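Local coordinates for protein galectin (Xenopus laevis, PDB 3WUD) that binds beta-galactosides such as lactose, and probably laminin, as a proto-type galectin close to but distinct from galectin-1, at residues Ser41-Ile46 with Lys66-Trp71; Leu37-Ser42 with Met115-Ile120; Val79-Gln84 with Leu103-Glu108. All blocks are in the same frame, centred on the assembly; numbering follows the deposited sequence.

Interaction 1: residues Ser41-Ile46 with Lys66-Trp71; sequences SSNYVI and KEENSW. With GAL (beta-D-galactopyranose), chain B.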
loop_
_atom_site.group_PDB
_atom_site.type_symbol
_atom_site.label_atom_id
_atom_site.label_comp_id
_atom_site.label_asym_id
_atom_site.label_seq_id
_atom_site.Cartn_x
_atom_site.Cartn_y
_atom_site.Cartn_z
ATOM N N SER A 41 8.036 -8.134 -9.615
ATOM C CA SER A 41 8.581 -9.129 -8.712
ATOM C C SER A 41 9.931 -9.679 -9.186
ATOM O O SER A 41 10.650 -10.220 -8.402
ATOM C CB SER A 41 7.551 -10.266 -8.458
ATOM O OG SER A 41 7.343 -11.058 -9.591
ATOM N N SER A 42 10.305 -9.444 -10.444
ATOM C CA SER A 42 11.571 -9.906 -10.976
ATOM C C SER A 42 12.636 -8.846 -11.086
ATOM O O SER A 42 13.787 -9.152 -11.368
ATOM C CB SER A 42 11.369 -10.587 -12.390
ATOM O OG SER A 42 10.614 -11.790 -12.202
ATOM N N ASN A 43 12.283 -7.583 -10.810
ATOM C CA ASN A 43 13.117 -6.438 -11.080
ATOM C C ASN A 43 13.037 -5.414 -9.915
ATOM O O ASN A 43 12.110 -4.631 -9.765
ATOM C CB ASN A 43 12.690 -5.790 -12.388
ATOM C CG ASN A 43 13.038 -6.662 -13.616
ATOM O OD1 ASN A 43 14.170 -6.782 -13.959
ATOM N ND2 ASN A 43 12.079 -7.363 -14.133
ATOM N N TYR A 44 14.027 -5.510 -9.042
ATOM C CA TYR A 44 14.126 -4.654 -7.858
ATOM C C TYR A 44 15.255 -3.702 -8.140
ATOM O O TYR A 44 16.431 -4.068 -8.245
ATOM C CB TYR A 44 14.403 -5.429 -6.567
ATOM C CG TYR A 44 13.522 -6.587 -6.215
ATOM C CD1 TYR A 44 12.165 -6.714 -6.594
ATOM C CD2 TYR A 44 14.019 -7.588 -5.379
ATOM C CE1 TYR A 44 11.375 -7.804 -6.194
ATOM C CE2 TYR A 44 13.231 -8.681 -4.965
ATOM C CZ TYR A 44 11.932 -8.780 -5.354
ATOM O OH TYR A 44 11.260 -9.889 -4.911
ATOM N N VAL A 45 14.897 -2.417 -8.217
ATOM C CA VAL A 45 15.867 -1.358 -8.154
ATOM C C VAL A 45 16.613 -1.348 -6.808
ATOM O O VAL A 45 17.794 -1.125 -6.771
ATOM C CB VAL A 45 15.207 0.039 -8.441
ATOM C CG1 VAL A 45 16.289 1.069 -8.513
ATOM C CG2 VAL A 45 14.468 0.041 -9.799
ATOM N N ILE A 46 15.898 -1.579 -5.719
ATOM C CA ILE A 46 16.517 -1.865 -4.370
ATOM C C ILE A 46 15.808 -3.021 -3.639
ATOM O O ILE A 46 14.603 -3.135 -3.566
ATOM C CB ILE A 46 16.670 -0.599 -3.469
ATOM C CG1 ILE A 46 17.547 -0.909 -2.231
ATOM C CG2 ILE A 46 15.317 -0.096 -3.064
ATOM C CD1 ILE A 46 17.915 0.372 -1.464
ATOM N N LYS A 66 18.041 -6.444 -8.230
ATOM C CA LYS A 66 17.728 -7.712 -8.850
ATOM C C LYS A 66 17.182 -7.364 -10.217
ATOM O O LYS A 66 16.172 -6.677 -10.297
ATOM C CB LYS A 66 16.720 -8.535 -8.050
ATOM C CG LYS A 66 16.561 -9.991 -8.593
ATOM C CD LYS A 66 15.572 -10.810 -7.832
ATOM C CE LYS A 66 14.182 -10.295 -7.937
ATOM N NZ LYS A 66 13.156 -11.312 -7.609
ATOM N N GLU A 67 17.797 -7.886 -11.245
ATOM C CA GLU A 67 17.394 -7.597 -12.637
ATOM C C GLU A 67 17.085 -8.922 -13.303
ATOM O O GLU A 67 17.945 -9.797 -13.390
ATOM C CB GLU A 67 18.540 -6.916 -13.336
ATOM C CG GLU A 67 18.188 -6.311 -14.682
ATOM C CD GLU A 67 19.211 -5.226 -15.066
ATOM O OE1 GLU A 67 19.477 -5.061 -16.243
ATOM O OE2 GLU A 67 19.757 -4.531 -14.159
ATOM N N GLU A 68 15.865 -9.062 -13.748
ATOM C CA GLU A 68 15.335 -10.260 -14.394
ATOM C C GLU A 68 15.706 -11.460 -13.533
ATOM O O GLU A 68 16.217 -12.515 -14.019
ATOM C CB GLU A 68 15.796 -10.357 -15.879
ATOM C CG GLU A 68 14.998 -9.398 -16.769
ATOM C CD GLU A 68 13.510 -9.762 -16.914
ATOM O OE1 GLU A 68 13.195 -10.457 -17.933
ATOM O OE2 GLU A 68 12.639 -9.373 -16.070
ATOM N N ASN A 69 15.404 -11.257 -12.266
ATOM C CA ASN A 69 15.653 -12.321 -11.226
ATOM C C ASN A 69 17.074 -12.652 -10.839
ATOM O O ASN A 69 17.311 -13.573 -10.029
ATOM C CB ASN A 69 14.912 -13.590 -11.521
ATOM C CG ASN A 69 13.499 -13.518 -11.072
ATOM O OD1 ASN A 69 13.197 -12.897 -10.032
ATOM N ND2 ASN A 69 12.621 -14.065 -11.850
ATOM N N SER A 70 18.047 -11.940 -11.373
ATOM C CA SER A 70 19.446 -12.080 -11.000
ATOM C C SER A 70 19.880 -11.036 -9.996
ATOM O O SER A 70 19.884 -9.853 -10.334
ATOM C CB SER A 70 20.349 -11.864 -12.245
ATOM O OG SER A 70 20.293 -12.998 -13.094
ATOM N N TRP A 71 20.353 -11.456 -8.812
ATOM C CA TRP A 71 20.987 -10.513 -7.883
ATOM C C TRP A 71 22.199 -9.764 -8.505
ATOM O O TRP A 71 23.060 -10.353 -9.177
ATOM C CB TRP A 71 21.409 -11.179 -6.558
ATOM C CG TRP A 71 20.293 -11.716 -5.750
ATOM C CD1 TRP A 71 20.025 -13.066 -5.444
ATOM C CD2 TRP A 71 19.221 -10.976 -5.187
ATOM N NE1 TRP A 71 18.888 -13.141 -4.716
ATOM C CE2 TRP A 71 18.408 -11.878 -4.485
ATOM C CE3 TRP A 71 18.966 -9.624 -5.053
ATOM C CZ2 TRP A 71 17.255 -11.460 -3.788
ATOM C CZ3 TRP A 71 17.854 -9.218 -4.353
ATOM C CH2 TRP A 71 17.025 -10.087 -3.743
HETATM C C1 GAL B . 21.139 -13.485 -0.123
HETATM C C2 GAL B . 19.758 -13.719 0.473
HETATM C C3 GAL B . 18.630 -13.053 -0.315
HETATM C C4 GAL B . 19.021 -11.594 -0.584
HETATM C C5 GAL B . 20.433 -11.540 -1.186
HETATM C C6 GAL B . 20.956 -10.154 -1.489
HETATM O O2 GAL B . 19.478 -15.112 0.492
HETATM O O3 GAL B . 17.406 -13.228 0.377
HETATM O O4 GAL B . 18.996 -10.847 0.640
HETATM O O5 GAL B . 21.428 -12.116 -0.329
HETATM O O6 GAL B . 22.251 -10.140 -2.057
#
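The Y44 ring carries the CE methylene of K66 over one face, a CH-pi contact with CE 3.7 Å from the ring centroid, while CH2 of W71 stands at its edge, near the ring plane. The indole of W71 in turn has beta-D-galactopyranose on one face, C5 of the sugar lying over its centre, and CD of K66 at the rim of the opposite face. The indole belongs to the galectin carbohydrate-recognition site, in which the apolar side of galactose rests on a tryptophan; H47, N64 and E74 are among the residues that hydrogen-bond the same sugar. K66 thus forms a second layer behind the sugar-binding indole. The end of its chain, bent at chi3 (65°), brings NZ to S41 O at 2.8 Å and to N69 OD1, with an off-centre cation-pi contact to Y44 besides. Beneath these side chains, Y44 and K66 form a hydrogen-bonded antiparallel pair, where strands 43-51 and 60-67 adjoin. Past K66 the chain reverses through a type I' turn from E67 to S70, and N69 N donates to S42 O. The amide of N43 grips this turn twice: OD1 takes E68 N from above its carbonyl plane, and ND2 meets the anti side of E68 OE2 at 2.8 Å, nearly straight at 176°, with amide and carboxylate almost coplanar.

Interaction 2: residues Leu37-Ser42 with Met115-Ile120; sequences LGKDSS and MPLDTI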
loop_
_atom_site.group_PDB
_atom_site.type_symbol
_atom_site.label_atom_id
_atom_site.label_comp_id
_atom_site.label_asym_id
_atom_site.label_seq_id
_atom_site.Cartn_x
_atom_site.Cartn_y
_atom_site.Cartn_z
ATOM N N LEU A 37 11.761 -2.364 -3.827
ATOM C CA LEU A 37 11.121 -1.361 -4.688
ATOM C C LEU A 37 11.647 -1.573 -6.090
ATOM O O LEU A 37 12.877 -1.757 -6.273
ATOM C CB LEU A 37 11.534 0.048 -4.255
ATOM C CG LEU A 37 10.979 0.654 -2.983
ATOM C CD1 LEU A 37 11.349 2.140 -3.024
ATOM C CD2 LEU A 37 9.497 0.523 -2.981
ATOM N N GLY A 38 10.794 -1.519 -7.098
ATOM C CA GLY A 38 11.269 -1.665 -8.455
ATOM C C GLY A 38 10.102 -1.622 -9.393
ATOM O O GLY A 38 9.193 -0.750 -9.250
ATOM N N LYS A 39 10.141 -2.535 -10.356
ATOM C CA LYS A 39 9.231 -2.504 -11.533
ATOM C C LYS A 39 8.255 -3.658 -11.583
ATOM O O LYS A 39 7.090 -3.552 -12.108
ATOM C CB LYS A 39 10.079 -2.402 -12.840
ATOM C CG LYS A 39 11.080 -1.242 -12.887
ATOM C CD LYS A 39 11.815 -1.183 -14.235
ATOM C CE LYS A 39 12.753 -2.339 -14.529
ATOM N NZ LYS A 39 13.460 -1.982 -15.788
ATOM N N ASP A 40 8.667 -4.790 -10.973
ATOM C CA ASP A 40 7.864 -5.959 -10.780
ATOM C C ASP A 40 8.628 -6.953 -9.867
ATOM O O ASP A 40 9.732 -6.658 -9.441
ATOM C CB ASP A 40 7.524 -6.636 -12.155
ATOM C CG ASP A 40 8.743 -6.900 -12.981
ATOM O OD1 ASP A 40 9.680 -7.469 -12.440
ATOM O OD2 ASP A 40 8.816 -6.458 -14.165
ATOM N N SER A 41 8.036 -8.134 -9.615
ATOM C CA SER A 41 8.581 -9.129 -8.712
ATOM C C SER A 41 9.931 -9.679 -9.186
ATOM O O SER A 41 10.650 -10.220 -8.402
ATOM C CB SER A 41 7.551 -10.266 -8.458
ATOM O OG SER A 41 7.343 -11.058 -9.591
ATOM N N SER A 42 10.305 -9.444 -10.444
ATOM C CA SER A 42 11.571 -9.906 -10.976
ATOM C C SER A 42 12.636 -8.846 -11.086
ATOM O O SER A 42 13.787 -9.152 -11.368
ATOM C CB SER A 42 11.369 -10.587 -12.390
ATOM O OG SER A 42 10.614 -11.790 -12.202
ATOM N N MET A 115 19.658 -0.031 -13.592
ATOM C CA MET A 115 18.743 -0.613 -14.561
ATOM C C MET A 115 17.881 0.509 -15.114
ATOM O O MET A 115 17.803 1.571 -14.491
ATOM C CB MET A 115 17.895 -1.738 -13.981
ATOM C CG MET A 115 16.860 -1.376 -12.895
ATOM S SD MET A 115 15.937 -2.832 -12.326
ATOM C CE MET A 115 17.257 -3.578 -11.378
ATOM N N PRO A 116 17.292 0.273 -16.312
ATOM C CA PRO A 116 16.436 1.259 -16.897
ATOM C C PRO A 116 15.202 1.433 -16.071
ATOM O O PRO A 116 14.582 0.437 -15.665
ATOM C CB PRO A 116 16.056 0.679 -18.270
ATOM C CG PRO A 116 16.882 -0.535 -18.458
ATOM C CD PRO A 116 17.363 -0.959 -17.111
ATOM N N LEU A 117 14.812 2.696 -15.873
ATOM C CA LEU A 117 13.728 3.043 -14.974
ATOM C C LEU A 117 13.098 4.387 -15.339
ATOM O O LEU A 117 13.797 5.405 -15.415
ATOM C CB LEU A 117 14.279 3.082 -13.508
ATOM C CG LEU A 117 13.325 3.336 -12.371
ATOM C CD1 LEU A 117 12.331 2.192 -12.199
ATOM C CD2 LEU A 117 14.038 3.574 -11.053
ATOM N N ASP A 118 11.773 4.385 -15.498
ATOM C CA ASP A 118 10.981 5.607 -15.728
ATOM C C ASP A 118 10.403 5.989 -14.334
ATOM O O ASP A 118 10.800 6.981 -13.739
ATOM C CB ASP A 118 9.895 5.275 -16.810
ATOM C CG ASP A 118 8.899 6.420 -17.097
ATOM O OD1 ASP A 118 9.340 7.550 -17.383
ATOM O OD2 ASP A 118 7.664 6.150 -17.111
ATOM N N THR A 119 9.405 5.218 -13.905
ATOM C CA THR A 119 8.757 5.324 -12.588
ATOM C C THR A 119 8.950 4.025 -11.781
ATOM O O THR A 119 8.998 2.930 -12.387
ATOM C CB THR A 119 7.256 5.473 -12.840
ATOM O OG1 THR A 119 7.083 6.536 -13.782
ATOM C CG2 THR A 119 6.565 5.881 -11.654
ATOM N N ILE A 120 9.037 4.166 -10.462
ATOM C CA ILE A 120 8.865 3.026 -9.560
ATOM C C ILE A 120 7.393 2.703 -9.385
ATOM O O ILE A 120 6.595 3.535 -8.912
ATOM C CB ILE A 120 9.608 3.221 -8.244
ATOM C CG1 ILE A 120 11.120 3.211 -8.552
ATOM C CG2 ILE A 120 9.201 2.142 -7.211
ATOM C CD1 ILE A 120 12.010 3.769 -7.498
#
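K39 reaches from 37-42 to the 115-120 loop and makes the one hydrogen bond between them, NZ to P116 O at 2.7 Å, the ammonium tilted 15° from the carbonyl plane. Its methylenes make apolar contacts on the way: CG lies 3.7 Å from L117 CD1, and CE comes to 3.9 Å from M115 SD, the lysine and methionine chains sliding past each other in opposite directions. The bend at chi3 (-67°) turns the far half of the lysine toward the proline carbonyl. Nearer the sheet, the CG2 branch of I120 approaches G38 O at 3.5 Å and also touches CB of L37.

One shell out, V45 carries both M115 and L117, and Y94 of strand 86-95 touches L117 and I120. Backbone bonds from G38 to T121 and F122 set the start of one segment beside strand 120-126. Beyond K39, D40 OD1 accepts from S42 N, 2.9 Å away, closing an Asx turn, and it also receives N43 ND2. The whole is a junction at one end of the galectin beta-sandwich: the corner leaving strand 34-37 meets the loop through which the chain crosses from strand 108-112 of one sheet to strand 120-126 of the other.

Interaction 3: residues Val79-Gln84 with Leu103-Glu108; sequences VFPFQQ and LSDGQE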
loop_
_atom_site.group_PDB
_atom_site.type_symbol
_atom_site.label_atom_id
_atom_site.label_comp_id
_atom_site.label_asym_id
_atom_site.label_seq_id
_atom_site.Cartn_x
_atom_site.Cartn_y
_atom_site.Cartn_z
ATOM N N VAL A 79 25.315 1.089 9.348
ATOM C CA VAL A 79 24.267 1.803 10.090
ATOM C C VAL A 79 23.132 0.838 10.386
ATOM O O VAL A 79 22.775 0.022 9.537
ATOM C CB VAL A 79 23.748 3.001 9.309
ATOM C CG1 VAL A 79 22.990 2.579 8.095
ATOM C CG2 VAL A 79 22.814 3.829 10.182
ATOM N N PHE A 80 22.550 0.937 11.580
ATOM C CA PHE A 80 21.513 -0.016 11.986
ATOM C C PHE A 80 20.679 0.494 13.146
ATOM O O PHE A 80 20.826 0.020 14.281
ATOM C CB PHE A 80 22.166 -1.342 12.368
ATOM C CG PHE A 80 21.248 -2.534 12.280
ATOM C CD1 PHE A 80 21.049 -3.174 11.069
ATOM C CD2 PHE A 80 20.619 -3.089 13.399
ATOM C CE1 PHE A 80 20.217 -4.289 10.971
ATOM C CE2 PHE A 80 19.733 -4.162 13.295
ATOM C CZ PHE A 80 19.537 -4.783 12.048
ATOM N N PRO A 81 19.780 1.405 12.872
ATOM C CA PRO A 81 18.896 1.938 13.928
ATOM C C PRO A 81 17.655 1.100 14.194
ATOM O O PRO A 81 16.574 1.665 14.452
ATOM C CB PRO A 81 18.429 3.223 13.302
ATOM C CG PRO A 81 18.342 2.883 11.870
ATOM C CD PRO A 81 19.540 2.048 11.582
ATOM N N PHE A 82 17.729 -0.204 14.027
ATOM C CA PHE A 82 16.540 -1.021 14.155
ATOM C C PHE A 82 16.574 -1.843 15.450
ATOM O O PHE A 82 17.632 -2.110 15.953
ATOM C CB PHE A 82 16.359 -1.933 12.905
ATOM C CG PHE A 82 16.474 -1.205 11.601
ATOM C CD1 PHE A 82 15.395 -0.513 11.098
ATOM C CD2 PHE A 82 17.646 -1.290 10.824
ATOM C CE1 PHE A 82 15.516 0.168 9.925
ATOM C CE2 PHE A 82 17.749 -0.646 9.625
ATOM C CZ PHE A 82 16.676 0.068 9.182
ATOM N N GLN A 83 15.389 -2.108 16.026
ATOM C CA GLN A 83 15.206 -3.043 17.132
ATOM C C GLN A 83 14.093 -4.011 16.812
ATOM O O GLN A 83 13.076 -3.667 16.213
ATOM C CB GLN A 83 14.813 -2.297 18.432
ATOM C CG GLN A 83 15.368 -0.881 18.495
ATOM C CD GLN A 83 15.206 -0.187 19.847
ATOM O OE1 GLN A 83 14.169 -0.297 20.516
ATOM N NE2 GLN A 83 16.236 0.565 20.237
ATOM N N GLN A 84 14.271 -5.236 17.271
ATOM C CA GLN A 84 13.263 -6.254 17.170
ATOM C C GLN A 84 12.155 -5.897 18.139
ATOM O O GLN A 84 12.429 -5.310 19.187
ATOM C CB GLN A 84 13.838 -7.625 17.564
ATOM C CG GLN A 84 14.885 -8.170 16.605
ATOM C CD GLN A 84 15.786 -9.190 17.272
ATOM O OE1 GLN A 84 16.327 -8.906 18.335
ATOM N NE2 GLN A 84 15.941 -10.371 16.679
ATOM N N LEU A 103 16.736 6.996 7.103
ATOM C CA LEU A 103 16.396 6.265 8.258
ATOM C C LEU A 103 15.857 7.216 9.349
ATOM O O LEU A 103 16.080 8.470 9.287
ATOM C CB LEU A 103 17.591 5.491 8.737
ATOM C CG LEU A 103 18.168 4.523 7.674
ATOM C CD1 LEU A 103 19.444 3.897 8.170
ATOM C CD2 LEU A 103 17.117 3.492 7.265
ATOM N N SER A 104 15.186 6.595 10.312
ATOM C CA SER A 104 14.437 7.257 11.376
ATOM C C SER A 104 15.306 8.091 12.285
ATOM O O SER A 104 14.821 9.035 12.873
ATOM C CB SER A 104 13.695 6.211 12.249
ATOM O OG SER A 104 14.606 5.228 12.833
ATOM N N ASP A 105 16.572 7.747 12.421
ATOM C CA ASP A 105 17.528 8.485 13.237
ATOM C C ASP A 105 18.316 9.545 12.453
ATOM O O ASP A 105 19.330 10.020 12.894
ATOM C CB ASP A 105 18.483 7.478 13.964
ATOM C CG ASP A 105 19.464 6.795 13.007
ATOM O OD1 ASP A 105 20.507 6.213 13.433
ATOM O OD2 ASP A 105 19.230 6.870 11.790
ATOM N N GLY A 106 17.861 9.893 11.246
ATOM C CA GLY A 106 18.527 10.822 10.420
ATOM C C GLY A 106 19.647 10.318 9.518
ATOM O O GLY A 106 20.093 11.059 8.629
ATOM N N GLN A 107 20.144 9.107 9.741
ATOM C CA GLN A 107 21.207 8.557 8.905
ATOM C C GLN A 107 20.644 8.237 7.555
ATOM O O GLN A 107 19.511 7.842 7.476
ATOM C CB GLN A 107 21.795 7.318 9.569
ATOM C CG GLN A 107 22.469 7.707 10.870
ATOM C CD GLN A 107 23.726 6.899 11.112
ATOM O OE1 GLN A 107 24.785 7.152 10.495
ATOM N NE2 GLN A 107 23.617 5.916 12.012
ATOM N N GLU A 108 21.454 8.420 6.519
ATOM C CA GLU A 108 21.020 8.273 5.137
ATOM C C GLU A 108 22.140 7.603 4.334
ATOM O O GLU A 108 23.337 7.844 4.624
ATOM C CB GLU A 108 20.857 9.642 4.505
ATOM C CG GLU A 108 19.700 10.496 4.961
ATOM C CD GLU A 108 19.801 11.888 4.358
ATOM O OE1 GLU A 108 20.764 12.101 3.583
ATOM O OE2 GLU A 108 18.921 12.735 4.625
HETATM O O HOH W 1 14.286 2.762 12.798
#
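L103 pushes its forked end into a hollow lined by V79, P81 and F82. One prong, CD1, meets CG1 of V79 tip to tip at 3.8 Å and also lies against the proline ring, 3.9 Å from P81 CD. The other prong, CD2, reaches CZ of F82 at 3.9 Å, approaching that ring obliquely. With CG anti to the carbonyl carbon (chi1 -58°) the fork points at the other segment, and its two methyls, branching at CG, meet different neighbours. P81 is the answering bump. Its ring crosses the leucine at about a right angle, and its CB projects toward the carboxylate of D105, 3.6 Å from OD1, while its CD lies over the rim of one face of F82.

The hollow belongs to the galectin beta-sandwich, at a place where the connection from strand 70-77 to strand 86-95 passes from one sheet to the other and packs on the turn between strands 98-103 and 108-112. F48 of strand 43-51 and I90 of strand 86-95 each touch both L103 and F82, so the leucine and the phenylalanine reach between the two sheets, whereas S104, D105 and Q107 lie at the surface.

The turn keeps its own shape. L103 to G106 is a type I beta turn closed by G106 N to L103 O, and D105 OD2 accepts Q107 N at 3.2 Å, from above the carboxylate plane, in an Asx turn. No direct hydrogen bond joins the two segments. A water at the side of the proline donates to P81 O at 3.0 Å and lies a short 2.5 Å from S104 OG, so it probably bridges the segments, though that second distance is doubtful. At the edge of the F82 ring, in its plane, sits CD1 of F80, whose own ring takes CD2 of F82 over its centre.

In the fold
Interactions 1 and 2 are neighbours, their centres about 8 Å apart, and their segments share S41 and S42 in the connection between strands 34-37 and 43-51. M115 links them by packing its CE on the backbone oxygens of Y44 and K66, and I46 probably hydrogen-bonds L37. Both sit at the ends of strands of the six-stranded sheet that binds the sugar, interaction 1 next to the galactose. Interaction 3 is on the opposite side of the chain's centre, about 25 Å from either centre, and touches neither. In sequence it follows interaction 1, and both of its segments fall between those of interaction 2. Interactions 2 and 3 each include a chain crossing between the sheets, from 108-112 to 120-126 and from 70-77 to 86-95.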